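Long-range contacts in peptide ABC transporter, peptide-binding protein (Thermus thermophilus, PDB 2D5W), which binds oligopeptides, here captured with a pentapeptide, and probably delivers them to an ABC transporter for uptake across the membrane: residues A42-F47 with I153-P158; L81-T86 with L139-A144; E304-N309 with T461-F466; K318-N323 with V403-E408. One frame throughout, in Å; residues are numbered along the deposited sequence.

Interaction 1 of 4, residues A42-F47 with I153-P158; sequences APFIGF and INTYAP
Backbone hydrogen bonds join Ile-153 to Phe-44 and Ile-45 in a classic beta bulge. Ile-153 O accepts a bond of 2.8 Å from Phe-44 N and a weak one of 3.4 Å from Ile-45 N. In return Ile-153 N donates to Ile-45 O at 2.8 Å. This is the one beta bridge here, and it is antiparallel.

One side-chain hydrogen bond adds to these. Tyr-156 OH donates to Ala-42 O at 2.5 Å. The oxygen lies at the edge of the tyrosine ring, and the hydroxyl sits in the carbonyl plane of Ala-42. The same hydroxyl is also bonded to Ser-210.

The aromatic contact is oblique. The Phe-44 and Tyr-156 ring planes make 38°, with centroids 4.6 Å apart. The Phe-44 rim, at CE1 and CZ, presses on Tyr-156 CD2. Tyr-156 has CG between its backbone N and carbonyl carbon (chi1 73°), which brings the ring beside Phe-44 and its hydroxyl to Ala-42.

Aliphatic packing is lighter. Ile-45 CB meets Ile-153 CG1 at 4.0 Å, and Pro-43 CB meets Asn-154 CB.

Strand 45-47 pairs on with strand 53-55. Helix 101-112 packs against Phe-44 and Thr-155, and strand 136-141 lies against Ile-153 and Thr-155.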
loop_
_atom_site.group_PDB
_atom_site.type_symbol
_atom_site.label_atom_id
_atom_site.label_comp_id
_atom_site.label_asym_id
_atom_site.label_seq_id
_atom_site.Cartn_x
_atom_site.Cartn_y
_atom_site.Cartn_z
ATOM N N ALA A 42 8.347 -8.438 -13.074
ATOM C CA ALA A 42 7.131 -9.175 -13.383
ATOM C C ALA A 42 6.903 -10.338 -12.429
ATOM O O ALA A 42 7.846 -10.986 -11.975
ATOM C CB ALA A 42 7.186 -9.685 -14.816
ATOM N N PRO A 43 5.636 -10.620 -12.107
ATOM C CA PRO A 43 5.313 -11.721 -11.200
ATOM C C PRO A 43 5.265 -13.054 -11.940
ATOM O O PRO A 43 5.314 -13.098 -13.171
ATOM C CB PRO A 43 3.942 -11.324 -10.676
ATOM C CG PRO A 43 3.303 -10.717 -11.902
ATOM C CD PRO A 43 4.424 -9.861 -12.472
ATOM N N PHE A 44 5.187 -14.143 -11.184
ATOM C CA PHE A 44 5.060 -15.460 -11.791
ATOM C C PHE A 44 3.607 -15.558 -12.244
ATOM O O PHE A 44 3.315 -16.004 -13.353
ATOM C CB PHE A 44 5.365 -16.559 -10.770
ATOM C CG PHE A 44 6.818 -16.666 -10.413
ATOM C CD1 PHE A 44 7.231 -16.609 -9.086
ATOM C CD2 PHE A 44 7.779 -16.821 -11.406
ATOM C CE1 PHE A 44 8.579 -16.704 -8.754
ATOM C CE2 PHE A 44 9.129 -16.916 -11.084
ATOM C CZ PHE A 44 9.529 -16.858 -9.755
ATOM N N ILE A 45 2.709 -15.119 -11.367
ATOM C CA ILE A 45 1.274 -15.114 -11.620
ATOM C C ILE A 45 0.776 -13.686 -11.416
ATOM O O ILE A 45 1.023 -13.082 -10.370
ATOM C CB ILE A 45 0.526 -16.037 -10.629
ATOM C CG1 ILE A 45 1.046 -17.473 -10.753
ATOM C CG2 ILE A 45 -0.981 -15.965 -10.883
ATOM C CD1 ILE A 45 0.855 -18.095 -12.119
ATOM N N GLY A 46 0.093 -13.140 -12.416
ATOM C CA GLY A 46 -0.433 -11.793 -12.292
ATOM C C GLY A 46 -1.912 -11.820 -11.951
ATOM O O GLY A 46 -2.503 -12.893 -11.828
ATOM N N PHE A 47 -2.506 -10.644 -11.772
ATOM C CA PHE A 47 -3.932 -10.537 -11.468
ATOM C C PHE A 47 -4.449 -9.449 -12.406
ATOM O O PHE A 47 -4.048 -8.288 -12.300
ATOM C CB PHE A 47 -4.141 -10.144 -10.001
ATOM C CG PHE A 47 -5.512 -10.476 -9.472
ATOM C CD1 PHE A 47 -6.387 -9.469 -9.070
ATOM C CD2 PHE A 47 -5.928 -11.802 -9.367
ATOM C CE1 PHE A 47 -7.654 -9.778 -8.571
ATOM C CE2 PHE A 47 -7.192 -12.121 -8.870
ATOM C CZ PHE A 47 -8.055 -11.106 -8.472
ATOM N N ILE A 153 1.641 -13.353 -7.624
ATOM C CA ILE A 153 2.578 -14.184 -6.882
ATOM C C ILE A 153 3.946 -13.804 -7.417
ATOM O O ILE A 153 4.263 -14.059 -8.579
ATOM C CB ILE A 153 2.351 -15.692 -7.128
ATOM C CG1 ILE A 153 0.937 -16.088 -6.694
ATOM C CG2 ILE A 153 3.394 -16.508 -6.368
ATOM C CD1 ILE A 153 0.650 -15.855 -5.229
ATOM N N ASN A 154 4.740 -13.165 -6.570
ATOM C CA ASN A 154 6.074 -12.733 -6.934
ATOM C C ASN A 154 6.950 -13.034 -5.733
ATOM O O ASN A 154 6.999 -12.262 -4.774
ATOM C CB ASN A 154 6.075 -11.233 -7.243
ATOM C CG ASN A 154 7.423 -10.736 -7.727
ATOM O OD1 ASN A 154 7.535 -9.632 -8.261
ATOM N ND2 ASN A 154 8.458 -11.546 -7.537
ATOM N N THR A 155 7.608 -14.183 -5.774
ATOM C CA THR A 155 8.477 -14.593 -4.684
ATOM C C THR A 155 9.882 -14.916 -5.182
ATOM O O THR A 155 10.323 -16.062 -5.127
ATOM C CB THR A 155 7.902 -15.826 -3.952
ATOM O OG1 THR A 155 7.695 -16.885 -4.894
ATOM C CG2 THR A 155 6.575 -15.482 -3.283
ATOM N N TYR A 156 10.585 -13.903 -5.676
ATOM C CA TYR A 156 11.948 -14.103 -6.150
ATOM C C TYR A 156 12.681 -12.769 -6.234
ATOM O O TYR A 156 12.062 -11.705 -6.294
ATOM C CB TYR A 156 11.948 -14.816 -7.514
ATOM C CG TYR A 156 11.510 -13.967 -8.683
ATOM C CD1 TYR A 156 12.441 -13.475 -9.597
ATOM C CD2 TYR A 156 10.168 -13.650 -8.876
ATOM C CE1 TYR A 156 12.046 -12.690 -10.675
ATOM C CE2 TYR A 156 9.763 -12.864 -9.949
ATOM C CZ TYR A 156 10.708 -12.387 -10.843
ATOM O OH TYR A 156 10.318 -11.602 -11.906
ATOM N N ALA A 157 14.006 -12.839 -6.210
ATOM C CA ALA A 157 14.867 -11.661 -6.283
ATOM C C ALA A 157 16.144 -12.136 -6.975
ATOM O O ALA A 157 16.454 -13.328 -6.946
ATOM C CB ALA A 157 15.165 -11.134 -4.882
ATOM N N PRO A 158 16.909 -11.216 -7.589
ATOM C CA PRO A 158 18.138 -11.621 -8.287
ATOM C C PRO A 158 19.315 -12.049 -7.423
ATOM O O PRO A 158 20.126 -11.225 -6.995
ATOM C CB PRO A 158 18.455 -10.406 -9.149
ATOM C CG PRO A 158 17.996 -9.267 -8.283
ATOM C CD PRO A 158 16.683 -9.763 -7.706
#

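Interaction 2 of 4, residues L81-T86 with L139-A144; sequences LEMDIT and LIFEPA
Leu-81 and Phe-141 form a hydrogen-bonded pair of an antiparallel sheet, and their side chains lie side by side on one face. Leu-81 CD2 meets Phe-141 CD1 at 3.8 Å. The leucine has CG opposite its backbone N (chi1 168°), which lays it along the phenylalanine. The phenylalanine ring turns an edge to the strand, with Leu-81 O near its plane. Leu-81 CB also touches Ala-144 CB at 3.6 Å.

Met-83 and Leu-139 make the next pair on this face. The methionine runs out straight and then bends at chi3 (-74°). Met-83 SD lies 4.1 Å from Leu-139 CD1. Leu-139 CD1 also meets Ile-85 CD1 at 3.8 Å, the two side chains crossing at a slant.

Glu-82 and Ile-140 pair on the other face, where Arg-80, on the same strand, binds the glutamate.

Four backbone hydrogen bonds fix the register. Both bonds between Leu-81 and Phe-141 are 2.8 Å from N to O and nearly straight at 172°.

The sheet is two-sided. Leu-81, Met-83, Leu-139 and Phe-141 make one face apolar. On the other, beside Ile-140, Glu-82 is tied by salt bridges to Arg-70 of strand 69-75 and Arg-130 of strand 127-131, which probably balance its charge.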
loop_
_atom_site.group_PDB
_atom_site.type_symbol
_atom_site.label_atom_id
_atom_site.label_comp_id
_atom_site.label_asym_id
_atom_site.label_seq_id
_atom_site.Cartn_x
_atom_site.Cartn_y
_atom_site.Cartn_z
ATOM N N LEU A 81 -1.635 -26.009 2.262
ATOM C CA LEU A 81 -1.807 -25.777 0.838
ATOM C C LEU A 81 -0.451 -25.826 0.157
ATOM O O LEU A 81 0.502 -25.191 0.616
ATOM C CB LEU A 81 -2.437 -24.407 0.568
ATOM C CG LEU A 81 -2.387 -23.978 -0.906
ATOM C CD1 LEU A 81 -3.298 -24.871 -1.740
ATOM C CD2 LEU A 81 -2.802 -22.522 -1.035
ATOM N N GLU A 82 -0.364 -26.599 -0.921
ATOM C CA GLU A 82 0.862 -26.685 -1.706
ATOM C C GLU A 82 0.512 -26.163 -3.089
ATOM O O GLU A 82 -0.521 -26.518 -3.660
ATOM C CB GLU A 82 1.384 -28.124 -1.783
ATOM C CG GLU A 82 1.917 -28.639 -0.453
ATOM C CD GLU A 82 2.783 -29.878 -0.593
ATOM O OE1 GLU A 82 3.285 -30.364 0.443
ATOM O OE2 GLU A 82 2.964 -30.364 -1.730
ATOM N N MET A 83 1.379 -25.306 -3.617
ATOM C CA MET A 83 1.168 -24.689 -4.916
ATOM C C MET A 83 2.392 -24.860 -5.813
ATOM O O MET A 83 3.441 -24.271 -5.553
ATOM C CB MET A 83 0.879 -23.206 -4.704
ATOM C CG MET A 83 0.748 -22.392 -5.965
ATOM S SD MET A 83 0.666 -20.648 -5.558
ATOM C CE MET A 83 -0.946 -20.605 -4.937
ATOM N N ASP A 84 2.248 -25.658 -6.869
ATOM C CA ASP A 84 3.344 -25.922 -7.803
ATOM C C ASP A 84 3.431 -24.873 -8.901
ATOM O O ASP A 84 2.484 -24.677 -9.664
ATOM C CB ASP A 84 3.169 -27.284 -8.478
ATOM C CG ASP A 84 3.230 -28.444 -7.506
ATOM O OD1 ASP A 84 2.809 -29.551 -7.908
ATOM O OD2 ASP A 84 3.698 -28.268 -6.364
ATOM N N ILE A 85 4.586 -24.225 -8.990
ATOM C CA ILE A 85 4.821 -23.204 -10.000
ATOM C C ILE A 85 5.992 -23.611 -10.884
ATOM O O ILE A 85 7.010 -24.095 -10.390
ATOM C CB ILE A 85 5.144 -21.846 -9.342
ATOM C CG1 ILE A 85 3.947 -21.391 -8.505
ATOM C CG2 ILE A 85 5.507 -20.812 -10.410
ATOM C CD1 ILE A 85 4.160 -20.091 -7.765
ATOM N N THR A 86 5.828 -23.431 -12.191
ATOM C CA THR A 86 6.884 -23.737 -13.146
ATOM C C THR A 86 7.286 -22.424 -13.809
ATOM O O THR A 86 6.458 -21.749 -14.419
ATOM C CB THR A 86 6.408 -24.721 -14.239
ATOM O OG1 THR A 86 5.965 -25.941 -13.634
ATOM C CG2 THR A 86 7.542 -25.031 -15.207
ATOM N N LEU A 139 5.192 -23.745 -3.344
ATOM C CA LEU A 139 4.994 -22.868 -2.200
ATOM C C LEU A 139 4.107 -23.650 -1.237
ATOM O O LEU A 139 3.114 -24.257 -1.649
ATOM C CB LEU A 139 4.312 -21.566 -2.626
ATOM C CG LEU A 139 5.146 -20.668 -3.548
ATOM C CD1 LEU A 139 4.315 -19.475 -3.987
ATOM C CD2 LEU A 139 6.406 -20.207 -2.828
ATOM N N ILE A 140 4.478 -23.646 0.038
ATOM C CA ILE A 140 3.741 -24.376 1.059
ATOM C C ILE A 140 3.204 -23.429 2.121
ATOM O O ILE A 140 3.970 -22.736 2.789
ATOM C CB ILE A 140 4.654 -25.416 1.743
ATOM C CG1 ILE A 140 5.299 -26.318 0.686
ATOM C CG2 ILE A 140 3.849 -26.250 2.734
ATOM C CD1 ILE A 140 6.421 -27.188 1.223
ATOM N N PHE A 141 1.883 -23.405 2.271
ATOM C CA PHE A 141 1.235 -22.550 3.260
ATOM C C PHE A 141 0.605 -23.433 4.330
ATOM O O PHE A 141 -0.267 -24.251 4.032
ATOM C CB PHE A 141 0.131 -21.700 2.622
ATOM C CG PHE A 141 0.556 -20.953 1.385
ATOM C CD1 PHE A 141 0.724 -21.620 0.175
ATOM C CD2 PHE A 141 0.765 -19.579 1.425
ATOM C CE1 PHE A 141 1.091 -20.930 -0.980
ATOM C CE2 PHE A 141 1.135 -18.878 0.274
ATOM C CZ PHE A 141 1.297 -19.555 -0.927
ATOM N N GLU A 142 1.041 -23.271 5.573
ATOM C CA GLU A 142 0.490 -24.062 6.665
ATOM C C GLU A 142 0.560 -23.302 7.987
ATOM O O GLU A 142 1.644 -23.024 8.495
ATOM C CB GLU A 142 1.242 -25.390 6.793
ATOM C CG GLU A 142 0.646 -26.315 7.846
ATOM C CD GLU A 142 1.396 -27.623 7.983
ATOM O OE1 GLU A 142 1.477 -28.371 6.988
ATOM O OE2 GLU A 142 1.902 -27.902 9.090
ATOM N N PRO A 143 -0.603 -22.942 8.553
ATOM C CA PRO A 143 -1.934 -23.220 8.007
ATOM C C PRO A 143 -2.230 -22.331 6.803
ATOM O O PRO A 143 -1.709 -21.217 6.704
ATOM C CB PRO A 143 -2.855 -22.921 9.184
ATOM C CG PRO A 143 -2.160 -21.774 9.845
ATOM C CD PRO A 143 -0.707 -22.210 9.830
ATOM N N ALA A 144 -3.063 -22.823 5.896
ATOM C CA ALA A 144 -3.423 -22.069 4.705
ATOM C C ALA A 144 -4.539 -21.077 5.009
ATOM O O ALA A 144 -5.432 -21.362 5.815
ATOM C CB ALA A 144 -3.862 -23.022 3.602
#

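Interaction 3 of 4, residues E304-N309 with T461-F466; sequences EHIDIN and TGMFEF
His-305 sets a ring edge against the face of Phe-466. The planes are 71° apart, and His-305 CE1 stands 3.6 Å above the centre of the phenylalanine ring. Both residues place CG between backbone N and carbonyl carbon (chi1 67° and 65°), which brings the two rings together. Asp-307 OD1 lies obliquely to Phe-466, 3.1 Å from CE2.

On the opposite side of the sheet from His-305, Ile-306 CG2 packs tightly on Met-463 CB at 3.4 Å. Glu-304 OE1 and Glu-465 OE2 come within 2.5 Å, their carboxylate planes far from coplanar.

Next come the groups that hold these in place. His-305 NE2 donates to Asp-307 OD1 at 2.7 Å, in the histidine plane but from above the carboxylate plane. His-305 ND1 is bonded to Trp-303 O. Arg-418 and Arg-550 bind Glu-304, and Tyr-409 bonds to Glu-465. Five backbone hydrogen bonds join the antiparallel strands. An alanine in place of His-305 would probably leave Asp-307 OD1 without this donor and uncover a face of Phe-466.

Phe-466 packs on the backbone of the bound peptide, so the histidine lies in a second shell behind it. Arg-418 and Arg-550 would probably offset the negative charge gathered at Glu-304 and Glu-465.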
loop_
_atom_site.group_PDB
_atom_site.type_symbol
_atom_site.label_atom_id
_atom_site.label_comp_id
_atom_site.label_asym_id
_atom_site.label_seq_id
_atom_site.Cartn_x
_atom_site.Cartn_y
_atom_site.Cartn_z
ATOM N N GLU A 304 -9.147 6.431 3.057
ATOM C CA GLU A 304 -8.582 7.653 3.627
ATOM C C GLU A 304 -8.953 7.615 5.109
ATOM O O GLU A 304 -10.122 7.429 5.467
ATOM C CB GLU A 304 -9.180 8.891 2.953
ATOM C CG GLU A 304 -8.510 10.205 3.362
ATOM C CD GLU A 304 -7.128 10.413 2.751
ATOM O OE1 GLU A 304 -6.438 11.365 3.178
ATOM O OE2 GLU A 304 -6.730 9.647 1.845
ATOM N N HIS A 305 -7.959 7.806 5.967
ATOM C CA HIS A 305 -8.186 7.701 7.400
ATOM C C HIS A 305 -7.136 8.493 8.167
ATOM O O HIS A 305 -6.192 9.030 7.583
ATOM C CB HIS A 305 -8.053 6.235 7.805
ATOM C CG HIS A 305 -6.660 5.716 7.648
ATOM N ND1 HIS A 305 -6.096 5.465 6.415
ATOM C CD2 HIS A 305 -5.675 5.525 8.558
ATOM C CE1 HIS A 305 -4.821 5.150 6.573
ATOM N NE2 HIS A 305 -4.541 5.182 7.864
ATOM N N ILE A 306 -7.299 8.539 9.486
ATOM C CA ILE A 306 -6.343 9.215 10.343
ATOM C C ILE A 306 -5.875 8.238 11.413
ATOM O O ILE A 306 -6.660 7.814 12.264
ATOM C CB ILE A 306 -6.952 10.456 11.038
ATOM C CG1 ILE A 306 -7.543 11.401 9.987
ATOM C CG2 ILE A 306 -5.874 11.178 11.844
ATOM C CD1 ILE A 306 -8.123 12.688 10.559
ATOM N N ASP A 307 -4.607 7.851 11.349
ATOM C CA ASP A 307 -4.068 6.968 12.363
ATOM C C ASP A 307 -3.794 7.799 13.607
ATOM O O ASP A 307 -3.578 9.015 13.531
ATOM C CB ASP A 307 -2.803 6.276 11.863
ATOM C CG ASP A 307 -3.118 5.035 11.060
ATOM O OD1 ASP A 307 -2.758 4.984 9.866
ATOM O OD2 ASP A 307 -3.747 4.111 11.627
ATOM N N ILE A 308 -3.820 7.125 14.751
ATOM C CA ILE A 308 -3.632 7.753 16.050
ATOM C C ILE A 308 -2.573 6.999 16.841
ATOM O O ILE A 308 -2.676 5.784 17.009
ATOM C CB ILE A 308 -4.946 7.699 16.863
ATOM C CG1 ILE A 308 -6.089 8.349 16.074
ATOM C CG2 ILE A 308 -4.751 8.350 18.225
ATOM C CD1 ILE A 308 -5.956 9.837 15.884
ATOM N N ASN A 309 -1.559 7.709 17.318
ATOM C CA ASN A 309 -0.519 7.067 18.111
ATOM C C ASN A 309 -1.124 6.716 19.472
ATOM O O ASN A 309 -1.561 7.605 20.202
ATOM C CB ASN A 309 0.662 8.015 18.309
ATOM C CG ASN A 309 1.832 7.344 18.997
ATOM O OD1 ASN A 309 1.646 6.412 19.775
ATOM N ND2 ASN A 309 3.041 7.820 18.726
ATOM N N THR A 461 3.463 11.802 16.910
ATOM C CA THR A 461 2.786 11.702 18.199
ATOM C C THR A 461 1.298 11.980 18.301
ATOM O O THR A 461 0.768 12.085 19.411
ATOM C CB THR A 461 3.465 12.648 19.191
ATOM O OG1 THR A 461 3.354 13.990 18.697
ATOM C CG2 THR A 461 4.941 12.295 19.345
ATOM N N GLY A 462 0.618 12.112 17.175
ATOM C CA GLY A 462 -0.801 12.392 17.246
ATOM C C GLY A 462 -1.585 11.761 16.123
ATOM O O GLY A 462 -1.797 10.549 16.105
ATOM N N MET A 463 -2.009 12.605 15.189
ATOM C CA MET A 463 -2.788 12.202 14.026
ATOM C C MET A 463 -1.905 12.126 12.783
ATOM O O MET A 463 -1.018 12.955 12.591
ATOM C CB MET A 463 -3.904 13.220 13.789
ATOM C CG MET A 463 -4.914 13.320 14.925
ATOM S SD MET A 463 -5.888 14.860 14.906
ATOM C CE MET A 463 -6.921 14.613 13.469
ATOM N N PHE A 464 -2.168 11.134 11.937
ATOM C CA PHE A 464 -1.410 10.939 10.704
ATOM C C PHE A 464 -2.428 10.519 9.644
ATOM O O PHE A 464 -2.943 9.399 9.670
ATOM C CB PHE A 464 -0.353 9.847 10.932
ATOM C CG PHE A 464 0.585 9.610 9.767
ATOM C CD1 PHE A 464 1.547 8.607 9.857
ATOM C CD2 PHE A 464 0.514 10.357 8.593
ATOM C CE1 PHE A 464 2.420 8.348 8.805
ATOM C CE2 PHE A 464 1.389 10.101 7.530
ATOM C CZ PHE A 464 2.339 9.096 7.640
ATOM N N GLU A 465 -2.739 11.434 8.728
ATOM C CA GLU A 465 -3.711 11.150 7.681
ATOM C C GLU A 465 -3.095 10.717 6.365
ATOM O O GLU A 465 -2.175 11.353 5.850
ATOM C CB GLU A 465 -4.603 12.363 7.385
ATOM C CG GLU A 465 -5.612 12.054 6.266
ATOM C CD GLU A 465 -6.538 13.204 5.904
ATOM O OE1 GLU A 465 -6.678 14.155 6.702
ATOM O OE2 GLU A 465 -7.147 13.141 4.812
ATOM N N PHE A 466 -3.620 9.625 5.828
ATOM C CA PHE A 466 -3.198 9.109 4.536
ATOM C C PHE A 466 -4.202 8.034 4.151
ATOM O O PHE A 466 -5.239 7.880 4.805
ATOM C CB PHE A 466 -1.751 8.570 4.579
ATOM C CG PHE A 466 -1.551 7.366 5.462
ATOM C CD1 PHE A 466 -1.538 6.079 4.925
ATOM C CD2 PHE A 466 -1.347 7.517 6.833
ATOM C CE1 PHE A 466 -1.323 4.966 5.737
ATOM C CE2 PHE A 466 -1.132 6.406 7.656
ATOM C CZ PHE A 466 -1.121 5.129 7.104
#

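Interaction 4 of 4, residues K318-N323 with V403-E408; sequences KDLGLN and VRFEIE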
loop_
_atom_site.group_PDB
_atom_site.type_symbol
_atom_site.label_atom_id
_atom_site.label_comp_id
_atom_site.label_asym_id
_atom_site.label_seq_id
_atom_site.Cartn_x
_atom_site.Cartn_y
_atom_site.Cartn_z
ATOM N N LYS A 318 -0.146 9.762 26.360
ATOM C CA LYS A 318 -0.872 9.663 27.622
ATOM C C LYS A 318 -1.414 11.023 28.051
ATOM O O LYS A 318 -2.522 11.117 28.570
ATOM C CB LYS A 318 0.030 9.087 28.717
ATOM C CG LYS A 318 0.444 7.641 28.467
ATOM C CD LYS A 318 1.134 7.027 29.680
ATOM C CE LYS A 318 0.175 6.866 30.854
ATOM N NZ LYS A 318 0.834 6.229 32.033
ATOM N N ASP A 319 -0.630 12.074 27.826
ATOM C CA ASP A 319 -1.048 13.429 28.175
ATOM C C ASP A 319 -2.348 13.786 27.458
ATOM O O ASP A 319 -3.292 14.295 28.065
ATOM C CB ASP A 319 0.039 14.437 27.788
ATOM C CG ASP A 319 1.244 14.390 28.712
ATOM O OD1 ASP A 319 2.256 15.045 28.393
ATOM O OD2 ASP A 319 1.178 13.707 29.756
ATOM N N LEU A 320 -2.388 13.509 26.159
ATOM C CA LEU A 320 -3.564 13.799 25.346
ATOM C C LEU A 320 -4.666 12.759 25.516
ATOM O O LEU A 320 -5.801 12.974 25.091
ATOM C CB LEU A 320 -3.172 13.877 23.869
ATOM C CG LEU A 320 -2.222 15.005 23.472
ATOM C CD1 LEU A 320 -1.851 14.866 22.000
ATOM C CD2 LEU A 320 -2.890 16.343 23.735
ATOM N N GLY A 321 -4.321 11.631 26.129
ATOM C CA GLY A 321 -5.291 10.568 26.338
ATOM C C GLY A 321 -5.690 9.849 25.059
ATOM O O GLY A 321 -6.795 9.316 24.955
ATOM N N LEU A 322 -4.786 9.811 24.087
ATOM C CA LEU A 322 -5.084 9.161 22.814
ATOM C C LEU A 322 -5.305 7.659 22.948
ATOM O O LEU A 322 -5.887 7.034 22.064
ATOM C CB LEU A 322 -3.968 9.437 21.804
ATOM C CG LEU A 322 -3.735 10.921 21.509
ATOM C CD1 LEU A 322 -2.674 11.073 20.432
ATOM C CD2 LEU A 322 -5.033 11.563 21.054
ATOM N N ASN A 323 -4.851 7.091 24.060
ATOM C CA ASN A 323 -5.004 5.665 24.322
ATOM C C ASN A 323 -6.399 5.310 24.849
ATOM O O ASN A 323 -6.737 4.132 24.979
ATOM C CB ASN A 323 -3.929 5.209 25.313
ATOM C CG ASN A 323 -3.913 6.042 26.585
ATOM O OD1 ASN A 323 -3.929 7.275 26.539
ATOM N ND2 ASN A 323 -3.869 5.371 27.732
ATOM N N VAL A 403 -0.947 19.951 30.869
ATOM C CA VAL A 403 -0.908 19.614 29.455
ATOM C C VAL A 403 -2.016 20.321 28.683
ATOM O O VAL A 403 -3.121 20.526 29.195
ATOM C CB VAL A 403 -1.040 18.087 29.248
ATOM C CG1 VAL A 403 0.078 17.366 29.988
ATOM C CG2 VAL A 403 -2.389 17.606 29.731
ATOM N N ARG A 404 -1.696 20.701 27.451
ATOM C CA ARG A 404 -2.638 21.381 26.570
ATOM C C ARG A 404 -3.001 20.457 25.417
ATOM O O ARG A 404 -2.160 19.699 24.932
ATOM C CB ARG A 404 -2.012 22.656 26.006
ATOM C CG ARG A 404 -1.704 23.708 27.043
ATOM C CD ARG A 404 -1.040 24.926 26.422
ATOM N NE ARG A 404 -1.844 25.529 25.363
ATOM C CZ ARG A 404 -1.677 25.297 24.065
ATOM N NH1 ARG A 404 -2.458 25.896 23.178
ATOM N NH2 ARG A 404 -0.723 24.475 23.649
ATOM N N PHE A 405 -4.249 20.527 24.967
ATOM C CA PHE A 405 -4.671 19.674 23.871
ATOM C C PHE A 405 -4.309 20.253 22.509
ATOM O O PHE A 405 -5.161 20.759 21.774
ATOM C CB PHE A 405 -6.173 19.385 23.953
ATOM C CG PHE A 405 -6.566 18.052 23.363
ATOM C CD1 PHE A 405 -7.376 17.175 24.078
ATOM C CD2 PHE A 405 -6.115 17.667 22.101
ATOM C CE1 PHE A 405 -7.729 15.932 23.550
ATOM C CE2 PHE A 405 -6.464 16.425 21.565
ATOM C CZ PHE A 405 -7.272 15.559 22.291
ATOM N N GLU A 406 -3.016 20.201 22.209
ATOM C CA GLU A 406 -2.486 20.622 20.919
ATOM C C GLU A 406 -1.974 19.298 20.378
ATOM O O GLU A 406 -1.063 18.694 20.952
ATOM C CB GLU A 406 -1.329 21.605 21.074
ATOM C CG GLU A 406 -0.705 22.004 19.745
ATOM C CD GLU A 406 0.487 22.921 19.907
ATOM O OE1 GLU A 406 0.317 24.026 20.462
ATOM O OE2 GLU A 406 1.594 22.535 19.480
ATOM N N ILE A 407 -2.569 18.840 19.285
ATOM C CA ILE A 407 -2.210 17.554 18.713
ATOM C C ILE A 407 -1.538 17.687 17.352
ATOM O O ILE A 407 -1.945 18.500 16.522
ATOM C CB ILE A 407 -3.484 16.670 18.613
ATOM C CG1 ILE A 407 -3.122 15.244 18.203
ATOM C CG2 ILE A 407 -4.481 17.293 17.640
ATOM C CD1 ILE A 407 -4.282 14.275 18.319
ATOM N N GLU A 408 -0.494 16.895 17.135
ATOM C CA GLU A 408 0.220 16.913 15.868
ATOM C C GLU A 408 -0.689 16.315 14.797
ATOM O O GLU A 408 -1.408 15.353 15.058
ATOM C CB GLU A 408 1.510 16.092 15.970
ATOM C CG GLU A 408 2.362 16.143 14.707
ATOM C CD GLU A 408 3.595 15.258 14.777
ATOM O OE1 GLU A 408 4.716 15.792 14.656
ATOM O OE2 GLU A 408 3.448 14.029 14.941
#
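Leu-320 lays a methyl over the face of Phe-405, a CH-pi contact between the end of a helix and the break in a sheet strand. Helix 315-320 stops here in a Schellman motif. Gly-321, with positive phi (71°), is its C-prime residue. Phe-405 is the centre of an inverse gamma turn that interrupts strand 401-410.

Leu-320 CD2 is 4.2 Å from the centroid of the Phe-405 ring and 23° off the ring normal. Leu-320 CD2 lies 3.9 Å from Phe-405 CD2, toward the rim. Phe-405 has CG roughly opposite its backbone N (chi1 -151°), and this carries the ring to the leucine. The ring also meets that of Trp-386. A serine in place of Phe-405 would probably open a gap beside Leu-320 and leave its CD2 methyl without the ring face.

Aliphatic packing continues along the strand. The other branch of Leu-320, CD1, lies 4.0 Å from Ile-407 CG1. Leu-322 CD2 reaches Ile-407 CD1 at 3.9 Å.

The charged groups find their partners outside the contact or within their own segment. Asp-319 forms a salt bridge with Arg-401, and Arg-404 with Asp-391. Arg-404 NH2 also makes a weak salt bridge to Glu-406 OE1. No hydrogen bond crosses between the two segments. A Val-403 methyl lies against the flank of the Asp-319 carboxylate, with Asp-319 CG 3.4 Å from Val-403 CG1.

The contacts fall into two groups, 1 with 2 and 3 with 4. Interactions 1 and 2 have centres 15 Å apart and touch where Ile-153 packs on Leu-139 and Ile-85. Interaction 2 falls within the chain span bridged by interaction 1. Both close before interaction 3 opens. Interactions 3 and 4 have centres 14 Å apart and share one mixed sheet, in which strands 463-469 and 401-410 are neighbours. Interaction 4 lies within the span of interaction 3. Interactions 1 and 3 lie on opposite sides of the chain's centre, 32 Å apart between centres. Interaction 3 reaches the bound peptide through Phe-466. The separation is consistent with the lobed fold of periplasmic binding proteins, which hold their ligand between lobes.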